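Local atomic coordinates of lipase-esterase related protein (Clostridium acetobutylicum, PDB entry 3E0X), a protein that is of unknown function but carries an alpha/beta hydrolase fold and is probably a lipase- or esterase-like hydrolase. Residues 89-94 with 114-119; 119-124 with 200-205. All blocks are in the same frame, centred on the assembly; numbering follows the deposited sequence. Where two conformers were deposited one is given.

Overall arrangement
Both contacts gather where the central, mostly parallel sheet of an alpha/beta hydrolase gives way to its loops. In contact 1 (89-94 with 114-119) the ends of two neighbouring strands are joined beside the probable nucleophile turn; in contact 2 (119-124 with 200-205) the same chain, continuing from A119, meets the loop leading into helix 204-213 and its first turn. Their centres lie about 11 Å apart. Between them T202 OG1 reaches S116 O at 3.1 Å, a weak hydrogen bond, while G117 O packs on T202 CB. The ortho-xylene pocket draws on both: Y91 and S92 come from contact 1 and L201 from contact 2, with H227 also lining the pocket.

Contact 1 of 2, residues 89-94 with 114-119; sequences IGYSMG and SLSGGA. With OXE (ortho-xylene), chain C.
G90 and Y91 pair in parallel with S114 and L115, and the two strand ends are tied by backbone bonds: L115 N gives its hydrogen to G90 O at 2.8 Å, almost straight (173°), and S92 N gives its own to L115 O at 3.0 Å. S92 N also makes a weak bond to S116 O, 3.1 Å away, so one amide is shared between two successive carbonyls. Y91 and L115 project from the same face of the sheet, where Y91 CD1 comes within 4.4 Å of L115 CG. The Y91 ring, swung by a chi1 of 165° to lie beside the carbonyl carbon, has L115 O and S116 CB near its plane, at the edge, with S116 CB 4.0 Å from Y91 CE1. The run G90-Y91-S92-M93-G94 matches the GxSxG nucleophile elbow of alpha/beta hydrolases, a tight turn from strand into helix in which S92, with its positive phi of 61°, would be the nucleophile. S92 CB lies over the centre of one face of the Y91 ring, while S92 OG is hydrogen-bonded to S25 N. Y91 OH is held by the carbonyl of H227. Methyl C2' of the bound ortho-xylene comes 3.3 Å from Y91 CE2, and S92 CB borders the same ligand.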
loop_
_atom_site.group_PDB
_atom_site.type_symbol
_atom_site.label_atom_id
_atom_site.label_comp_id
_atom_site.label_asym_id
_atom_site.label_seq_id
_atom_site.Cartn_x
_atom_site.Cartn_y
_atom_site.Cartn_z
ATOM N N ILE A 89 -1.313 7.000 0.358
ATOM C CA ILE A 89 -2.223 5.915 0.009
ATOM C C ILE A 89 -1.370 4.661 -0.080
ATOM O O ILE A 89 -0.584 4.553 -1.018
ATOM C CB ILE A 89 -2.849 6.179 -1.406
ATOM C CG1 ILE A 89 -3.545 7.552 -1.469
ATOM C CG2 ILE A 89 -3.767 5.036 -1.811
ATOM C CD1 ILE A 89 -4.790 7.667 -0.629
ATOM N N GLY A 90 -1.503 3.747 0.875
ATOM C CA GLY A 90 -0.669 2.561 0.882
ATOM C C GLY A 90 -1.500 1.305 0.723
ATOM O O GLY A 90 -2.483 1.117 1.443
ATOM N N TYR A 91 -1.088 0.444 -0.204
ATOM C CA TYR A 91 -1.797 -0.802 -0.454
ATOM C C TYR A 91 -1.012 -2.006 0.033
ATOM O O TYR A 91 0.187 -2.071 -0.211
ATOM C CB TYR A 91 -1.955 -0.932 -1.981
ATOM C CG TYR A 91 -2.336 -2.306 -2.501
ATOM C CD1 TYR A 91 -3.485 -2.970 -2.046
ATOM C CD2 TYR A 91 -1.543 -2.948 -3.451
ATOM C CE1 TYR A 91 -3.865 -4.233 -2.545
ATOM C CE2 TYR A 91 -1.880 -4.232 -3.934
ATOM C CZ TYR A 91 -3.047 -4.860 -3.493
ATOM O OH TYR A 91 -3.404 -6.095 -3.984
ATOM N N SER A 92 -1.687 -2.973 0.674
ATOM C CA SER A 92 -1.016 -4.208 1.052
ATOM C C SER A 92 0.142 -3.871 2.019
ATOM O O SER A 92 -0.077 -3.141 2.999
ATOM C CB SER A 92 -0.644 -4.979 -0.238
ATOM O OG SER A 92 0.489 -5.835 -0.150
HETATM N N MSE A 93 1.338 -4.388 1.764
HETATM C CA MSE A 93 2.510 -3.999 2.557
HETATM C C MSE A 93 2.633 -2.460 2.664
HETATM O O MSE A 93 3.067 -1.930 3.719
HETATM C CB MSE A 93 3.802 -4.569 1.953
HETATM C CG MSE A 93 5.050 -4.265 2.793
HETATM SE SE MSE A 93 6.613 -5.095 1.992
HETATM C CE MSE A 93 6.629 -4.056 0.347
ATOM N N GLY A 94 2.247 -1.755 1.600
ATOM C CA GLY A 94 2.256 -0.289 1.572
ATOM C C GLY A 94 1.383 0.311 2.654
ATOM O O GLY A 94 1.648 1.431 3.088
ATOM N N SER A 114 -4.843 3.367 4.492
ATOM C CA SER A 114 -4.347 1.998 4.382
ATOM C C SER A 114 -5.389 1.187 3.636
ATOM O O SER A 114 -6.490 0.949 4.166
ATOM C CB SER A 114 -4.085 1.388 5.770
ATOM O OG SER A 114 -3.753 -0.002 5.672
ATOM N N LEU A 115 -5.043 0.785 2.417
ATOM C CA LEU A 115 -5.956 0.088 1.527
ATOM C C LEU A 115 -5.556 -1.390 1.510
ATOM O O LEU A 115 -4.437 -1.724 1.090
ATOM C CB LEU A 115 -5.795 0.696 0.132
ATOM C CG LEU A 115 -6.508 0.100 -1.069
ATOM C CD1 LEU A 115 -7.987 0.030 -0.790
ATOM C CD2 LEU A 115 -6.180 0.961 -2.296
ATOM N N SER A 116 -6.449 -2.260 1.987
ATOM C CA SER A 116 -6.150 -3.693 2.039
ATOM C C SER A 116 -4.773 -3.924 2.683
ATOM O O SER A 116 -3.897 -4.594 2.114
ATOM C CB SER A 116 -6.222 -4.319 0.642
ATOM O OG SER A 116 -7.392 -3.922 -0.047
ATOM N N GLY A 117 -4.610 -3.337 3.872
ATOM C CA GLY A 117 -3.366 -3.376 4.619
ATOM C C GLY A 117 -3.516 -3.830 6.052
ATOM O O GLY A 117 -4.360 -4.671 6.414
ATOM N N GLY A 118 -2.657 -3.274 6.881
ATOM C CA GLY A 118 -2.595 -3.675 8.274
ATOM C C GLY A 118 -1.343 -3.109 8.923
ATOM O O GLY A 118 -0.437 -2.620 8.233
ATOM N N ALA A 119 -1.312 -3.184 10.250
ATOM C CA ALA A 119 -0.139 -2.822 11.018
ATOM C C ALA A 119 0.616 -4.055 11.521
ATOM O O ALA A 119 1.690 -3.940 12.080
ATOM C CB ALA A 119 -0.547 -1.960 12.209
HETATM C C1 OXE C . -0.242 -8.896 -2.498
HETATM C C2 OXE C . -0.059 -7.901 -3.578
HETATM C C3 OXE C . -0.292 -8.258 -4.904
HETATM C C4 OXE C . -0.714 -9.563 -5.182
HETATM C C5 OXE C . -0.881 -10.515 -4.170
HETATM C C6 OXE C . -0.661 -10.189 -2.821
HETATM C "C1'" OXE C . -0.010 -8.475 -1.069
HETATM C "C2'" OXE C . 0.394 -6.515 -3.233
#

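Contact 2 of 2, residues 119-124 with 200-205; sequences ARFDKL and LLTLVE
A loop at the margin of the alpha/beta hydrolase core meets a second loop that runs into a helix: K123 and its neighbours, following strand 109-115, face L203, just before helix 204-213, and E205 in its first turn. The first loop folds into a type I beta turn from F121 to L124, and the amide of K123 in that turn is bonded to the hydroxyl of Y206. On the outer side K123 NZ forms a salt bridge with E205 OE1 at 2.7 Å; E205 OE1 accepts through its syn lone pair, on the side of its other oxygen. The lysine is extended beyond CG, and the two charged chains cross at about a right angle. The base of the lysine packs as well, K123 CB lying 3.9 Å from L203 CD1, so the one residue combines an apolar contact near the backbone with a charged one at the tip. Just ahead of the turn, R120 NE makes a salt bridge to D122 OD1 at 3.1 Å, from above the carboxylate plane.

Deeper in, the contact is apolar. L124 CD2 and L201 CD1 meet at 3.6 Å. F121 CE1 makes the closest approach to T202, 3.8 Å from T202 CG2; the two side chains lie side by side and point the same way. The first torsion of T202 (58°) places OG1 between its backbone N and carbonyl carbon and CG2 anti to the carbonyl carbon; this leaves the methyl to the phenylalanine while OG1 turns to S116 O. E199 OE2 takes hydrogen bonds from the amides of both L201 and T202. L201 also touches H227 and the ortho-xylene, placing this meeting of loops beyond the strand ends at the wall of the ligand pocket of an alpha/beta hydrolase fold.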
loop_
_atom_site.group_PDB
_atom_site.type_symbol
_atom_site.label_atom_id
_atom_site.label_comp_id
_atom_site.label_asym_id
_atom_site.label_seq_id
_atom_site.Cartn_x
_atom_site.Cartn_y
_atom_site.Cartn_z
ATOM N N ALA A 119 -1.312 -3.184 10.250
ATOM C CA ALA A 119 -0.139 -2.822 11.018
ATOM C C ALA A 119 0.616 -4.055 11.521
ATOM O O ALA A 119 1.690 -3.940 12.080
ATOM C CB ALA A 119 -0.547 -1.960 12.209
ATOM N N ARG A 120 0.010 -5.218 11.359
ATOM C CA ARG A 120 0.551 -6.509 11.811
ATOM C C ARG A 120 -0.249 -7.541 11.041
ATOM O O ARG A 120 -1.447 -7.367 10.809
ATOM C CB ARG A 120 0.368 -6.659 13.339
ATOM C CG ARG A 120 0.818 -7.986 13.975
ATOM C CD ARG A 120 0.396 -8.047 15.451
ATOM N NE ARG A 120 -1.050 -8.144 15.624
ATOM C CZ ARG A 120 -1.728 -7.654 16.661
ATOM N NH1 ARG A 120 -1.102 -7.045 17.654
ATOM N NH2 ARG A 120 -3.048 -7.781 16.706
ATOM N N PHE A 121 0.427 -8.603 10.622
ATOM C CA PHE A 121 -0.197 -9.620 9.782
ATOM C C PHE A 121 -0.003 -10.983 10.431
ATOM O O PHE A 121 0.536 -11.905 9.816
ATOM C CB PHE A 121 0.396 -9.572 8.367
ATOM C CG PHE A 121 0.271 -8.215 7.715
ATOM C CD1 PHE A 121 -0.901 -7.831 7.058
ATOM C CD2 PHE A 121 1.318 -7.308 7.797
ATOM C CE1 PHE A 121 -1.013 -6.558 6.478
ATOM C CE2 PHE A 121 1.211 -6.028 7.210
ATOM C CZ PHE A 121 0.047 -5.658 6.539
ATOM N N ASP A 122 -0.480 -11.115 11.667
ATOM C CA ASP A 122 -0.168 -12.285 12.497
ATOM C C ASP A 122 -0.939 -13.549 12.163
ATOM O O ASP A 122 -0.622 -14.604 12.699
ATOM C CB ASP A 122 -0.340 -11.923 13.978
ATOM C CG ASP A 122 -1.713 -11.381 14.279
ATOM O OD1 ASP A 122 -2.048 -10.326 13.734
ATOM O OD2 ASP A 122 -2.481 -12.011 15.040
ATOM N N LYS A 123 -1.936 -13.443 11.288
ATOM C CA LYS A 123 -2.754 -14.596 10.954
ATOM C C LYS A 123 -2.553 -15.097 9.517
ATOM O O LYS A 123 -3.326 -15.926 9.034
ATOM C CB LYS A 123 -4.229 -14.336 11.262
ATOM C CG LYS A 123 -4.507 -14.159 12.740
ATOM C CD LYS A 123 -5.964 -14.254 13.044
ATOM C CE LYS A 123 -6.201 -13.930 14.526
ATOM N NZ LYS A 123 -7.659 -13.823 14.815
ATOM N N LEU A 124 -1.494 -14.635 8.865
ATOM C CA LEU A 124 -1.173 -15.123 7.527
ATOM C C LEU A 124 -1.179 -16.646 7.507
ATOM O O LEU A 124 -0.636 -17.297 8.399
ATOM C CB LEU A 124 0.183 -14.598 7.075
ATOM C CG LEU A 124 0.232 -13.113 6.676
ATOM C CD1 LEU A 124 1.664 -12.593 6.596
ATOM C CD2 LEU A 124 -0.502 -12.828 5.358
ATOM N N LEU A 200 -8.836 -12.913 2.444
ATOM C CA LEU A 200 -8.101 -14.014 3.050
ATOM C C LEU A 200 -6.708 -13.600 3.494
ATOM O O LEU A 200 -6.114 -14.244 4.345
ATOM C CB LEU A 200 -7.945 -15.167 2.034
ATOM C CG LEU A 200 -9.230 -15.855 1.613
ATOM C CD1 LEU A 200 -8.876 -16.879 0.557
ATOM C CD2 LEU A 200 -9.926 -16.562 2.765
ATOM N N LEU A 201 -6.167 -12.553 2.882
ATOM C CA LEU A 201 -4.778 -12.178 3.096
ATOM C C LEU A 201 -4.671 -11.047 4.092
ATOM O O LEU A 201 -4.250 -11.287 5.225
ATOM C CB LEU A 201 -4.118 -11.825 1.758
ATOM C CG LEU A 201 -2.604 -11.611 1.759
ATOM C CD1 LEU A 201 -1.860 -12.930 2.041
ATOM C CD2 LEU A 201 -2.174 -11.026 0.413
ATOM N N THR A 202 -5.075 -9.827 3.709
ATOM C CA THR A 202 -5.103 -8.712 4.671
ATOM C C THR A 202 -6.529 -8.662 5.253
ATOM O O THR A 202 -7.409 -7.956 4.766
ATOM C CB THR A 202 -4.660 -7.409 4.015
ATOM O OG1 THR A 202 -5.498 -7.116 2.897
ATOM C CG2 THR A 202 -3.208 -7.557 3.517
ATOM N N LEU A 203 -6.743 -9.498 6.268
ATOM C CA LEU A 203 -8.040 -9.696 6.895
ATOM C C LEU A 203 -8.684 -8.414 7.357
ATOM O O LEU A 203 -8.006 -7.469 7.754
ATOM C CB LEU A 203 -7.906 -10.607 8.126
ATOM C CG LEU A 203 -7.310 -11.997 7.954
ATOM C CD1 LEU A 203 -7.108 -12.615 9.341
ATOM C CD2 LEU A 203 -8.236 -12.842 7.073
ATOM N N VAL A 204 -10.008 -8.388 7.328
ATOM C CA VAL A 204 -10.718 -7.197 7.765
ATOM C C VAL A 204 -10.333 -6.873 9.232
ATOM O O VAL A 204 -10.250 -5.697 9.634
ATOM C CB VAL A 204 -12.234 -7.317 7.513
ATOM C CG1 VAL A 204 -12.815 -8.526 8.209
ATOM C CG2 VAL A 204 -12.943 -6.041 7.915
ATOM N N GLU A 205 -10.080 -7.896 10.037
ATOM C CA GLU A 205 -9.714 -7.628 11.440
ATOM C C GLU A 205 -8.465 -6.762 11.599
ATOM O O GLU A 205 -8.350 -5.995 12.564
ATOM C CB GLU A 205 -9.612 -8.897 12.266
ATOM C CG GLU A 205 -8.492 -9.819 11.870
ATOM C CD GLU A 205 -8.679 -11.199 12.485
ATOM O OE1 GLU A 205 -8.013 -11.476 13.510
ATOM O OE2 GLU A 205 -9.541 -11.974 11.978
#